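Local coordinates for transcription antitermination protein NusB (Thermotoga maritima, PDB 1TZV), which probably acts in transcription antitermination, binding the boxA sequence of ribosomal RNA operons so that these genes are transcribed, at residues Ser66-Lys71 against Leu127-Lys132; Arg82-Leu87 against Asp105-Ile110; Met60-Ile65 against Trp72-Leu77; Arg52-Asn57 against Ala88-Leu93. All blocks are in the same frame, centred on the assembly; numbering follows the deposited sequence.

Contact 1 (Ser66-Lys71 against Leu127-Lys132); sequences SRYLEK and LDRIAK
Tyr-68 sets its CG anti to its own carbonyl carbon, a setting (chi1 -61°) that lays the ring against Ile-130 of helix 117-134, where Arg-129, bent at chi3, curls round so that its guanidinium meets the tyrosine carbonyl. In the all-helical NusB fold this joins the loop that follows helix 58-66 to the last long helix of the chain. A type I beta turn runs from Ser-66 to Leu-69, closed by Leu-69 N and Ser-66 O at 3.2 Å, and Tyr-68 is the residue of the turn that faces the helix. Ile-130 meets one face of the ring: its CG1 stands 3.8 Å from the centroid of the Tyr-68 ring, a CH-pi contact displaced toward the CD1 and CE1 side. Arg-129 comes from elsewhere. Its CB approaches Tyr-68 CD2 obliquely at 3.6 Å, its NE lies at the ring edge in the plane, and the guanidinium turns one face to CD2 with the two planes 71° apart, so the charge does not stack over the ring. A tyrosine suits this half-covered site because the ring can pack on Ile-130 while its OH hydrogen-bonds Glu-133 of the same helix. With an alanine here, Ile-130 would probably lose the ring face it packs on, and Glu-133 its hydroxyl partner. The bend of the arginine brings in one polar link besides, a weak hydrogen bond from Arg-129 NH2 to Tyr-68 O, 3.0 Å long and markedly bent, with 132° at the hydrogen.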
loop_
_atom_site.group_PDB
_atom_site.type_symbol
_atom_site.label_atom_id
_atom_site.label_comp_id
_atom_site.label_asym_id
_atom_site.label_seq_id
_atom_site.Cartn_x
_atom_site.Cartn_y
_atom_site.Cartn_z
ATOM N N SER A 66 1.193 13.284 3.355
ATOM C CA SER A 66 2.056 14.406 3.692
ATOM C C SER A 66 1.512 15.270 4.836
ATOM O O SER A 66 2.286 15.956 5.507
ATOM C CB SER A 66 2.321 15.251 2.442
ATOM O OG SER A 66 3.092 14.518 1.485
ATOM N N ARG A 67 0.202 15.239 5.061
ATOM C CA ARG A 67 -0.383 16.023 6.149
ATOM C C ARG A 67 -0.013 15.447 7.515
ATOM O O ARG A 67 -0.319 16.041 8.553
ATOM C CB ARG A 67 -1.904 16.072 6.015
ATOM C CG ARG A 67 -2.391 16.858 4.816
ATOM C CD ARG A 67 -3.902 16.813 4.747
ATOM N NE ARG A 67 -4.378 16.648 3.380
ATOM C CZ ARG A 67 -5.640 16.391 3.062
ATOM N NH1 ARG A 67 -6.553 16.273 4.017
ATOM N NH2 ARG A 67 -5.985 16.241 1.793
ATOM N N TYR A 68 0.641 14.289 7.517
ATOM C CA TYR A 68 1.052 13.657 8.758
ATOM C C TYR A 68 2.566 13.558 8.880
ATOM O O TYR A 68 3.067 12.967 9.833
ATOM C CB TYR A 68 0.418 12.265 8.864
ATOM C CG TYR A 68 -1.091 12.320 8.861
ATOM C CD1 TYR A 68 -1.804 12.395 7.666
ATOM C CD2 TYR A 68 -1.809 12.367 10.059
ATOM C CE1 TYR A 68 -3.192 12.521 7.658
ATOM C CE2 TYR A 68 -3.200 12.497 10.067
ATOM C CZ TYR A 68 -3.879 12.575 8.859
ATOM O OH TYR A 68 -5.251 12.715 8.844
ATOM N N LEU A 69 3.288 14.141 7.928
ATOM C CA LEU A 69 4.752 14.103 7.927
ATOM C C LEU A 69 5.281 15.500 8.221
ATOM O O LEU A 69 4.667 16.488 7.815
ATOM C CB LEU A 69 5.270 13.642 6.557
ATOM C CG LEU A 69 4.804 12.256 6.092
ATOM C CD1 LEU A 69 5.314 11.980 4.677
ATOM C CD2 LEU A 69 5.318 11.194 7.058
ATOM N N GLU A 70 6.398 15.571 8.942
ATOM C CA GLU A 70 7.041 16.846 9.256
ATOM C C GLU A 70 8.560 16.714 9.131
ATOM O O GLU A 70 9.157 17.311 8.241
ATOM C CB GLU A 70 6.697 17.326 10.668
ATOM C CG GLU A 70 7.248 18.718 10.980
ATOM C CD GLU A 70 7.058 19.106 12.429
ATOM O OE1 GLU A 70 5.935 18.935 12.928
ATOM O OE2 GLU A 70 8.026 19.578 13.067
ATOM N N LYS A 71 9.173 15.937 10.019
ATOM C CA LYS A 71 10.622 15.745 9.988
ATOM C C LYS A 71 11.025 15.165 8.638
ATOM O O LYS A 71 12.006 15.596 8.029
ATOM C CB LYS A 71 11.058 14.795 11.106
ATOM C CG LYS A 71 12.555 14.492 11.111
ATOM C CD LYS A 71 12.912 13.478 12.187
ATOM C CE LYS A 71 14.409 13.206 12.218
ATOM N NZ LYS A 71 14.769 12.233 13.287
ATOM N N LEU A 127 0.006 5.639 10.017
ATOM C CA LEU A 127 -1.260 5.016 9.651
ATOM C C LEU A 127 -2.329 5.095 10.743
ATOM O O LEU A 127 -3.512 5.254 10.416
ATOM C CB LEU A 127 -1.052 3.575 9.212
ATOM C CG LEU A 127 -0.249 3.415 7.904
ATOM C CD1 LEU A 127 -0.047 1.947 7.635
ATOM C CD2 LEU A 127 -0.967 4.070 6.723
ATOM N N ASP A 128 -1.949 4.989 12.016
ATOM C CA ASP A 128 -2.946 5.099 13.088
ATOM C C ASP A 128 -3.580 6.478 13.006
ATOM O O ASP A 128 -4.802 6.623 13.171
ATOM C CB ASP A 128 -2.306 4.945 14.477
ATOM C CG ASP A 128 -2.088 3.504 14.876
ATOM O OD1 ASP A 128 -1.449 3.301 15.934
ATOM O OD2 ASP A 128 -2.535 2.572 14.174
ATOM N N ARG A 129 -2.769 7.500 12.754
ATOM C CA ARG A 129 -3.262 8.867 12.657
ATOM C C ARG A 129 -4.151 9.058 11.427
ATOM O O ARG A 129 -5.214 9.683 11.501
ATOM C CB ARG A 129 -2.078 9.850 12.665
ATOM C CG ARG A 129 -1.386 9.953 14.034
ATOM C CD ARG A 129 0.034 10.539 13.947
ATOM N NE ARG A 129 0.042 11.921 13.480
ATOM C CZ ARG A 129 1.040 12.503 12.816
ATOM N NH1 ARG A 129 0.931 13.769 12.444
ATOM N NH2 ARG A 129 2.137 11.822 12.495
ATOM N N ILE A 130 -3.745 8.522 10.282
ATOM C CA ILE A 130 -4.568 8.652 9.086
ATOM C C ILE A 130 -5.901 7.925 9.278
ATOM O O ILE A 130 -6.960 8.455 8.916
ATOM C CB ILE A 130 -3.859 8.066 7.838
ATOM C CG1 ILE A 130 -2.654 8.937 7.474
ATOM C CG2 ILE A 130 -4.834 7.958 6.664
ATOM C CD1 ILE A 130 -1.737 8.301 6.423
ATOM N N ALA A 131 -5.850 6.730 9.850
ATOM C CA ALA A 131 -7.060 5.933 10.049
ATOM C C ALA A 131 -8.047 6.572 11.015
ATOM O O ALA A 131 -9.263 6.570 10.766
ATOM C CB ALA A 131 -6.693 4.535 10.539
ATOM N N LYS A 132 -7.545 7.153 12.095
ATOM C CA LYS A 132 -8.473 7.717 13.068
ATOM C C LYS A 132 -9.170 8.959 12.545
ATOM O O LYS A 132 -10.220 9.358 13.077
ATOM C CB LYS A 132 -7.769 7.995 14.393
ATOM C CG LYS A 132 -6.817 9.150 14.394
ATOM C CD LYS A 132 -6.205 9.300 15.784
ATOM C CE LYS A 132 -5.674 7.972 16.306
#

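Contact 2 (Arg82-Leu87 against Asp105-Ile110); sequences RNVLRL and DEAIEI
Val-84 divides its two methyls between Ala-107 and Ile-110. With CG1 anti to the backbone N (chi1 164°), that methyl lies 3.4 Å from Ala-107 O and 3.8 Å from Ala-107 CB, while CG2, beside the backbone N, meets Ile-110 CG2 at 3.6 Å. The valine and isoleucine side chains slide past each other in opposite directions, so methyl lies against methyl. Leu-87, modelled in two conformers, adds a looser apolar contact to Ile-110 from one turn further along. The small side chain of Ala-107 suits the place where the backbones come nearest: its CA is 6.1 Å from Val-84 CA. A serine in place of Val-84 would probably open a gap against Ile-110 CG2 and set a hydroxyl in an apolar seam. Behind these side chains stand two helices that follow each other in the chain, 79-94 and 100-114, paired as an antiparallel helical hairpin. Their segments run at 163°, with axes 9.7 Å apart. Further out, Phe-13 of helix 5-19 packs on Val-84, and Leu-127 of helix 117-134 covers Ala-107, which places the seam deep in the bundle. All four touching residues are buried, and the contact is made by aliphatic groups apart from the carbonyl that Val-84 CG1 approaches. Shape and exclusion of water, not directed bonds, therefore hold these two segments together.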
loop_
_atom_site.group_PDB
_atom_site.type_symbol
_atom_site.label_atom_id
_atom_site.label_comp_id
_atom_site.label_asym_id
_atom_site.label_seq_id
_atom_site.Cartn_x
_atom_site.Cartn_y
_atom_site.Cartn_z
ATOM N N ARG A 82 7.583 4.836 1.771
ATOM C CA ARG A 82 6.705 5.664 0.958
ATOM C C ARG A 82 5.618 4.819 0.291
ATOM O O ARG A 82 4.416 5.164 0.311
ATOM C CB ARG A 82 7.539 6.389 -0.126
ATOM C CG ARG A 82 6.708 7.033 -1.254
ATOM C CD ARG A 82 7.529 7.998 -2.130
ATOM N NE ARG A 82 8.704 7.357 -2.710
ATOM C CZ ARG A 82 9.930 7.464 -2.214
ATOM N NH1 ARG A 82 10.918 6.818 -2.806
ATOM N NH2 ARG A 82 10.179 8.239 -1.164
ATOM N N ASN A 83 6.011 3.690 -0.279
ATOM C CA ASN A 83 5.032 2.870 -0.975
ATOM C C ASN A 83 4.148 2.033 -0.056
ATOM O O ASN A 83 2.990 1.762 -0.404
ATOM C CB ASN A 83 5.741 2.094 -2.075
ATOM C CG ASN A 83 6.227 3.021 -3.168
ATOM O OD1 ASN A 83 7.447 3.283 -3.316
ATOM N ND2 ASN A 83 5.309 3.591 -3.878
ATOM N N VAL A 84 4.648 1.656 1.112
ATOM C CA VAL A 84 3.787 0.967 2.070
ATOM C C VAL A 84 2.714 1.994 2.496
ATOM O O VAL A 84 1.528 1.643 2.602
ATOM C CB VAL A 84 4.569 0.499 3.317
ATOM C CG1 VAL A 84 3.589 0.140 4.473
ATOM C CG2 VAL A 84 5.393 -0.719 2.956
ATOM N N LEU A 85 3.085 3.242 2.738
ATOM C CA LEU A 85 2.093 4.239 3.136
ATOM C C LEU A 85 1.080 4.480 2.026
ATOM O O LEU A 85 -0.127 4.590 2.283
ATOM C CB LEU A 85 2.780 5.543 3.563
ATOM C CG LEU A 85 3.531 5.442 4.899
ATOM C CD1 LEU A 85 4.314 6.742 5.137
ATOM C CD2 LEU A 85 2.560 5.196 6.066
ATOM N N ARG A 86 1.523 4.547 0.777
ATOM C CA ARG A 86 0.595 4.737 -0.343
ATOM C C ARG A 86 -0.388 3.569 -0.439
ATOM O O ARG A 86 -1.608 3.764 -0.566
ATOM C CB ARG A 86 1.347 4.842 -1.677
ATOM C CG ARG A 86 2.058 6.147 -1.880
ATOM C CD ARG A 86 3.046 6.008 -3.011
ATOM N NE ARG A 86 3.433 7.324 -3.515
ATOM C CZ ARG A 86 4.456 7.534 -4.342
ATOM N NH1 ARG A 86 4.706 8.760 -4.782
ATOM N NH2 ARG A 86 5.251 6.525 -4.682
ATOM N N LEU A 87 0.138 2.355 -0.386
ATOM C CA LEU A 87 -0.669 1.141 -0.485
ATOM C C LEU A 87 -1.699 1.036 0.642
ATOM O O LEU A 87 -2.892 0.760 0.410
ATOM C CB LEU A 87 0.265 -0.082 -0.485
ATOM C CG LEU A 87 -0.332 -1.494 -0.434
ATOM C CD1 LEU A 87 -1.474 -1.642 -1.422
ATOM C CD2 LEU A 87 0.770 -2.499 -0.743
ATOM N N ASP A 105 -1.937 -3.515 10.447
ATOM C CA ASP A 105 -1.054 -4.599 10.847
ATOM C C ASP A 105 -0.279 -5.175 9.660
ATOM O O ASP A 105 0.918 -5.440 9.752
ATOM C CB ASP A 105 -1.843 -5.734 11.528
ATOM C CG ASP A 105 -2.328 -5.371 12.924
ATOM O OD1 ASP A 105 -3.023 -6.214 13.537
ATOM O OD2 ASP A 105 -2.026 -4.263 13.410
ATOM N N GLU A 106 -0.948 -5.383 8.534
ATOM C CA GLU A 106 -0.271 -5.942 7.367
ATOM C C GLU A 106 0.729 -4.971 6.765
ATOM O O GLU A 106 1.788 -5.372 6.285
ATOM C CB GLU A 106 -1.285 -6.345 6.300
ATOM C CG GLU A 106 -2.147 -7.516 6.690
ATOM C CD GLU A 106 -1.330 -8.669 7.211
ATOM O OE1 GLU A 106 -0.308 -9.002 6.582
ATOM O OE2 GLU A 106 -1.708 -9.250 8.246
ATOM N N ALA A 107 0.398 -3.689 6.797
ATOM C CA ALA A 107 1.280 -2.669 6.231
ATOM C C ALA A 107 2.559 -2.653 7.084
ATOM O O ALA A 107 3.672 -2.576 6.559
ATOM C CB ALA A 107 0.609 -1.313 6.274
ATOM N N ILE A 108 2.417 -2.700 8.402
ATOM C CA ILE A 108 3.562 -2.728 9.304
ATOM C C ILE A 108 4.431 -3.945 8.971
ATOM O O ILE A 108 5.666 -3.845 8.983
ATOM C CB ILE A 108 3.099 -2.821 10.788
ATOM C CG1 ILE A 108 2.449 -1.508 11.226
ATOM C CG2 ILE A 108 4.275 -3.168 11.705
ATOM C CD1 ILE A 108 1.625 -1.661 12.514
ATOM N N GLU A 109 3.815 -5.088 8.699
ATOM C CA GLU A 109 4.565 -6.299 8.347
ATOM C C GLU A 109 5.426 -6.054 7.111
ATOM O O GLU A 109 6.597 -6.483 7.075
ATOM C CB GLU A 109 3.630 -7.475 8.047
ATOM C CG GLU A 109 2.972 -8.179 9.240
ATOM C CD GLU A 109 1.889 -9.182 8.798
ATOM O OE1 GLU A 109 1.851 -9.555 7.600
ATOM O OE2 GLU A 109 1.074 -9.607 9.649
ATOM N N ILE A 110 4.882 -5.395 6.090
ATOM C CA ILE A 110 5.672 -5.137 4.891
ATOM C C ILE A 110 6.814 -4.186 5.213
ATOM O O ILE A 110 7.947 -4.400 4.773
ATOM C CB ILE A 110 4.796 -4.561 3.753
ATOM C CG1 ILE A 110 3.712 -5.579 3.367
ATOM C CG2 ILE A 110 5.679 -4.249 2.519
ATOM C CD1 ILE A 110 2.726 -5.057 2.285
#

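Contact 3 (Met60-Ile65 against Trp72-Leu77); sequences MIDDLI and WSLNRL
Asp-62 and Leu-74 mark the closest approach of the two backbones, their CA atoms 7.5 Å apart. Residues 60-65 form regular helix; across from them the loop 72-77 takes helical torsions at 74-76 without the regular bonding, tightened by Arg-76 N to Ser-73 O at 3.0 Å and by a weak bond from the same N to Ser-73 OG. In the all-helical NusB fold this packs the loop between two consecutive helices back on the first. Leu-74 faces the helix with CG anti to the backbone N (chi1 -171°), which sets its two methyls against Asp-62 and Ile-65. Leu-74 CD2 lies 3.3 Å from Asp-62 CG and 3.4 Å from Asp-62 OD1, while CD1 touches Ile-65 CG2 at 3.9 Å. Leucine crosses each at about a right angle, and its fork suits the place because each branch reaches a residue of its own. The carboxylate probably tolerates an apolar neighbour because Asp-62 OD1 forms a salt bridge with Arg-86 of helix 79-94. The carbonyl of Leu-74 is hydrogen-bonded to Arg-82 of that helix. Helix 79-94 thus backs both segments, Ile-65 and Leu-77 both packing on Leu-85, while Leu-77 also touches Phe-122 of helix 117-134.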
loop_
_atom_site.group_PDB
_atom_site.type_symbol
_atom_site.label_atom_id
_atom_site.label_comp_id
_atom_site.label_asym_id
_atom_site.label_seq_id
_atom_site.Cartn_x
_atom_site.Cartn_y
_atom_site.Cartn_z
ATOM N N MET A 60 -3.865 12.600 -4.600
ATOM C CA MET A 60 -4.675 12.732 -3.402
ATOM C C MET A 60 -4.089 11.891 -2.261
ATOM O O MET A 60 -4.052 12.322 -1.118
ATOM C CB MET A 60 -6.118 12.319 -3.717
ATOM C CG MET A 60 -7.058 12.317 -2.532
ATOM S SD MET A 60 -6.943 10.758 -1.643
ATOM C CE MET A 60 -7.877 9.703 -2.692
ATOM N N ILE A 61 -3.620 10.689 -2.583
ATOM C CA ILE A 61 -3.034 9.802 -1.570
ATOM C C ILE A 61 -1.745 10.410 -0.997
ATOM O O ILE A 61 -1.575 10.493 0.230
ATOM C CB ILE A 61 -2.762 8.393 -2.176
ATOM C CG1 ILE A 61 -4.087 7.669 -2.405
ATOM C CG2 ILE A 61 -1.873 7.567 -1.259
ATOM C CD1 ILE A 61 -3.950 6.451 -3.282
ATOM N N ASP A 62 -0.838 10.848 -1.870
ATOM C CA ASP A 62 0.416 11.446 -1.413
ATOM C C ASP A 62 0.163 12.713 -0.593
ATOM O O ASP A 62 0.780 12.918 0.453
ATOM C CB ASP A 62 1.320 11.789 -2.608
ATOM C CG ASP A 62 2.010 10.579 -3.188
ATOM O OD1 ASP A 62 1.801 9.448 -2.692
ATOM O OD2 ASP A 62 2.791 10.756 -4.166
ATOM N N ASP A 63 -0.751 13.552 -1.078
ATOM C CA ASP A 63 -1.104 14.795 -0.393
ATOM C C ASP A 63 -1.640 14.514 1.007
ATOM O O ASP A 63 -1.325 15.225 1.959
ATOM C CB ASP A 63 -2.133 15.571 -1.237
ATOM C CG ASP A 63 -3.168 16.320 -0.395
ATOM O OD1 ASP A 63 -3.479 17.477 -0.745
ATOM O OD2 ASP A 63 -3.692 15.762 0.592
ATOM N N LEU A 64 -2.449 13.472 1.130
ATOM C CA LEU A 64 -3.027 13.111 2.417
ATOM C C LEU A 64 -1.926 12.611 3.371
ATOM O O LEU A 64 -1.842 13.051 4.514
ATOM C CB LEU A 64 -4.104 12.037 2.237
ATOM C CG LEU A 64 -4.748 11.524 3.539
ATOM C CD1 LEU A 64 -5.309 12.686 4.361
ATOM C CD2 LEU A 64 -5.831 10.527 3.207
ATOM N N ILE A 65 -1.067 11.706 2.904
ATOM C CA ILE A 65 0.008 11.201 3.753
ATOM C C ILE A 65 0.898 12.346 4.246
ATOM O O ILE A 65 1.288 12.395 5.419
ATOM C CB ILE A 65 0.887 10.186 2.973
ATOM C CG1 ILE A 65 0.065 8.942 2.648
ATOM C CG2 ILE A 65 2.107 9.802 3.796
ATOM C CD1 ILE A 65 0.681 8.121 1.514
ATOM N N TRP A 72 10.259 14.179 8.182
ATOM C CA TRP A 72 10.513 13.529 6.906
ATOM C C TRP A 72 9.486 14.004 5.886
ATOM O O TRP A 72 8.366 14.363 6.251
ATOM C CB TRP A 72 10.376 12.015 7.063
ATOM C CG TRP A 72 11.428 11.394 7.916
ATOM C CD1 TRP A 72 11.417 11.251 9.271
ATOM C CD2 TRP A 72 12.674 10.860 7.460
ATOM N NE1 TRP A 72 12.589 10.659 9.692
ATOM C CE2 TRP A 72 13.375 10.411 8.602
ATOM C CE3 TRP A 72 13.262 10.722 6.198
ATOM C CZ2 TRP A 72 14.648 9.828 8.514
ATOM C CZ3 TRP A 72 14.525 10.143 6.108
ATOM C CH2 TRP A 72 15.204 9.703 7.265
ATOM N N SER A 73 9.877 14.061 4.623
ATOM C CA SER A 73 8.935 14.420 3.570
ATOM C C SER A 73 8.706 13.074 2.885
ATOM O O SER A 73 9.529 12.165 3.006
ATOM C CB SER A 73 9.547 15.408 2.585
ATOM O OG SER A 73 10.607 14.805 1.870
ATOM N N LEU A 74 7.595 12.940 2.182
ATOM C CA LEU A 74 7.283 11.686 1.505
ATOM C C LEU A 74 8.414 11.266 0.564
ATOM O O LEU A 74 8.758 10.095 0.497
ATOM C CB LEU A 74 5.980 11.842 0.726
ATOM C CG LEU A 74 5.376 10.572 0.131
ATOM C CD1 LEU A 74 5.080 9.555 1.222
ATOM C CD2 LEU A 74 4.096 10.953 -0.609
ATOM N N ASN A 75 9.014 12.228 -0.120
ATOM C CA ASN A 75 10.084 11.917 -1.058
ATOM C C ASN A 75 11.398 11.496 -0.404
ATOM O O ASN A 75 12.217 10.813 -1.025
ATOM C CB ASN A 75 10.320 13.112 -1.988
ATOM C CG ASN A 75 10.771 14.354 -1.245
ATOM N N ARG A 76 11.590 11.873 0.856
ATOM C CA ARG A 76 12.817 11.533 1.567
ATOM C C ARG A 76 12.730 10.198 2.278
ATOM O O ARG A 76 13.737 9.646 2.707
ATOM C CB ARG A 76 13.189 12.648 2.541
ATOM C CG ARG A 76 13.893 13.826 1.852
ATOM C CD ARG A 76 14.163 14.946 2.848
ATOM N NE ARG A 76 14.677 14.421 4.110
ATOM C CZ ARG A 76 14.125 14.657 5.296
ATOM N NH1 ARG A 76 13.036 15.417 5.387
ATOM N NH2 ARG A 76 14.655 14.125 6.393
ATOM N N LEU A 77 11.513 9.677 2.437
ATOM C CA LEU A 77 11.363 8.363 3.035
ATOM C C LEU A 77 11.942 7.348 2.049
ATOM O O LEU A 77 12.147 7.650 0.866
ATOM C CB LEU A 77 9.879 8.021 3.261
ATOM C CG LEU A 77 9.130 8.872 4.292
ATOM C CD1 LEU A 77 7.640 8.494 4.272
ATOM C CD2 LEU A 77 9.728 8.662 5.669
#

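Contact 4 (Arg52-Asn57 against Ala88-Leu93); sequences RGIKEN and ATYELL
Tyr-90 reaches across to Ile-54 and Gly-53 with its CG anti to the backbone N (chi1 164°), an extended setting that carries the ring over to helix 41-56. Ile-54 lies across it at about a right angle. With CG1 anti to its own carbonyl carbon (chi1 -69°), the isoleucine brings that methylene 3.6 Å from Tyr-90 CG and equally near Tyr-90 CB, so it packs at the root of the ring. The far part of the ring passes the neighbouring glycine, where Tyr-90 CE1 is 3.6 Å from Gly-53 CA. Glycine suits this place for a plain steric reason: a beta carbon there would fall 2.4 Å from Tyr-90 CE1, a clash. At the end of the same helix Asn-57 folds back, its ND2 giving a hydrogen bond of 2.9 Å to Gly-53 O, a carbonyl that also accepts from Asn-57 N. Around the ring, Tyr-50 and Phe-94 add aromatic contacts and Ile-61 of helix 58-66 packs on it, joining three helices at this residue. Beyond the packing, Tyr-90 OH hydrogen-bonds Glu-95. The chemistry is thus divided: the ring's carbon atoms fill the space between the helices, and the hydroxyl meets its polar need past the end of helix 79-94.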
loop_
_atom_site.group_PDB
_atom_site.type_symbol
_atom_site.label_atom_id
_atom_site.label_comp_id
_atom_site.label_asym_id
_atom_site.label_seq_id
_atom_site.Cartn_x
_atom_site.Cartn_y
_atom_site.Cartn_z
ATOM N N ARG A 52 -4.424 0.104 -10.212
ATOM C CA ARG A 52 -5.105 1.160 -10.956
ATOM C C ARG A 52 -5.652 2.220 -10.012
ATOM O O ARG A 52 -5.621 3.411 -10.332
ATOM C CB ARG A 52 -6.207 0.573 -11.834
ATOM C CG ARG A 52 -5.609 -0.118 -13.051
ATOM C CD ARG A 52 -6.644 -0.743 -13.963
ATOM N NE ARG A 52 -7.493 0.234 -14.642
ATOM C CZ ARG A 52 -8.419 -0.109 -15.538
ATOM N NH1 ARG A 52 -8.584 -1.389 -15.833
ATOM N NH2 ARG A 52 -9.170 0.813 -16.121
ATOM N N GLY A 53 -6.121 1.789 -8.839
ATOM C CA GLY A 53 -6.649 2.718 -7.854
ATOM C C GLY A 53 -5.586 3.639 -7.284
ATOM O O GLY A 53 -5.821 4.822 -7.052
ATOM N N ILE A 54 -4.397 3.090 -7.053
ATOM C CA ILE A 54 -3.308 3.890 -6.522
ATOM C C ILE A 54 -2.851 4.859 -7.611
ATOM O O ILE A 54 -2.623 6.035 -7.345
ATOM C CB ILE A 54 -2.157 2.978 -6.053
ATOM C CG1 ILE A 54 -2.619 2.198 -4.807
ATOM C CG2 ILE A 54 -0.895 3.807 -5.783
ATOM C CD1 ILE A 54 -1.749 0.995 -4.462
ATOM N N LYS A 55 -2.759 4.383 -8.848
ATOM C CA LYS A 55 -2.328 5.264 -9.929
ATOM C C LYS A 55 -3.314 6.412 -10.148
ATOM O O LYS A 55 -2.908 7.563 -10.302
ATOM C CB LYS A 55 -2.159 4.467 -11.231
ATOM C CG LYS A 55 -1.625 5.313 -12.377
ATOM C CD LYS A 55 -1.078 4.483 -13.527
ATOM C CE LYS A 55 -2.167 3.852 -14.363
ATOM N NZ LYS A 55 -1.610 3.311 -15.636
ATOM N N GLU A 56 -4.605 6.096 -10.133
ATOM C CA GLU A 56 -5.668 7.079 -10.347
ATOM C C GLU A 56 -5.794 8.110 -9.232
ATOM O O GLU A 56 -6.191 9.250 -9.472
ATOM C CB GLU A 56 -7.013 6.354 -10.517
ATOM C CG GLU A 56 -8.255 7.175 -10.153
ATOM C CD GLU A 56 -8.533 8.324 -11.107
ATOM O OE1 GLU A 56 -9.424 9.144 -10.799
ATOM O OE2 GLU A 56 -7.871 8.411 -12.164
ATOM N N ASN A 57 -5.452 7.711 -8.014
ATOM C CA ASN A 57 -5.570 8.601 -6.862
ATOM C C ASN A 57 -4.206 8.991 -6.250
ATOM O O ASN A 57 -4.163 9.469 -5.122
ATOM C CB ASN A 57 -6.420 7.913 -5.788
ATOM C CG ASN A 57 -7.863 7.671 -6.225
ATOM O OD1 ASN A 57 -8.680 8.595 -6.255
ATOM N ND2 ASN A 57 -8.180 6.423 -6.554
ATOM N N ALA A 88 -1.248 1.250 1.869
ATOM C CA ALA A 88 -2.135 1.185 3.030
ATOM C C ALA A 88 -3.185 2.293 3.012
ATOM O O ALA A 88 -4.336 2.044 3.411
ATOM C CB ALA A 88 -1.318 1.266 4.337
ATOM N N THR A 89 -2.825 3.507 2.594
ATOM C CA THR A 89 -3.788 4.615 2.549
ATOM C C THR A 89 -4.849 4.296 1.495
ATOM O O THR A 89 -6.054 4.487 1.735
ATOM C CB THR A 89 -3.060 5.944 2.266
ATOM O OG1 THR A 89 -2.166 6.198 3.354
ATOM C CG2 THR A 89 -4.046 7.133 2.186
ATOM N N TYR A 90 -4.433 3.779 0.345
ATOM C CA TYR A 90 -5.373 3.389 -0.686
ATOM C C TYR A 90 -6.336 2.348 -0.116
ATOM O O TYR A 90 -7.558 2.453 -0.269
ATOM C CB TYR A 90 -4.631 2.772 -1.883
ATOM C CG TYR A 90 -5.580 2.020 -2.791
ATOM C CD1 TYR A 90 -6.446 2.710 -3.663
ATOM C CD2 TYR A 90 -5.737 0.640 -2.665
ATOM C CE1 TYR A 90 -7.449 2.032 -4.362
ATOM C CE2 TYR A 90 -6.743 -0.045 -3.361
ATOM C CZ TYR A 90 -7.589 0.667 -4.197
ATOM O OH TYR A 90 -8.624 0.011 -4.835
ATOM N N GLU A 91 -5.798 1.324 0.535
ATOM C CA GLU A 91 -6.629 0.265 1.073
ATOM C C GLU A 91 -7.595 0.797 2.137
ATOM O O GLU A 91 -8.790 0.440 2.140
ATOM C CB GLU A 91 -5.743 -0.856 1.635
ATOM C CG GLU A 91 -6.522 -2.092 1.999
ATOM C CD GLU A 91 -5.605 -3.214 2.431
ATOM O OE1 GLU A 91 -5.336 -3.322 3.646
ATOM O OE2 GLU A 91 -5.144 -3.971 1.568
ATOM N N LEU A 92 -7.094 1.632 3.029
ATOM C CA LEU A 92 -7.911 2.252 4.078
ATOM C C LEU A 92 -9.110 3.017 3.482
ATOM O O LEU A 92 -10.268 2.857 3.914
ATOM C CB LEU A 92 -7.058 3.258 4.840
ATOM C CG LEU A 92 -6.816 3.348 6.336
ATOM C CD1 LEU A 92 -5.316 3.458 6.602
ATOM C CD2 LEU A 92 -7.520 4.582 6.868
ATOM N N LEU A 93 -8.843 3.848 2.485
ATOM C CA LEU A 93 -9.886 4.677 1.894
ATOM C C LEU A 93 -10.832 4.004 0.926
ATOM O O LEU A 93 -12.035 4.309 0.924
ATOM C CB LEU A 93 -9.247 5.850 1.149
ATOM C CG LEU A 93 -8.424 6.853 1.944
ATOM C CD1 LEU A 93 -7.692 7.768 0.966
ATOM C CD2 LEU A 93 -9.345 7.638 2.869
#

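Contacts 2 and 4 lie near the centre of the chain and are buried, whereas contacts 1 and 3 sit further out and are partly exposed. Contacts 2 and 4 share helix 79-94, each joining it to a different helix, and both rely on apolar fit. Contacts 1 and 3 share the loop between helices 58-66 and 79-94, fastened to helix 117-134 in one and folded back on helix 58-66 in the other. Polar groups enter there: a guanidinium bonds weakly to a loop carbonyl in contact 1, and a carboxylate borders a leucine in contact 3. Leu-127, on the helix of contact 1, packs on Leu-85, Ala-88 and Ala-107, linking that helix to contacts 2 and 4.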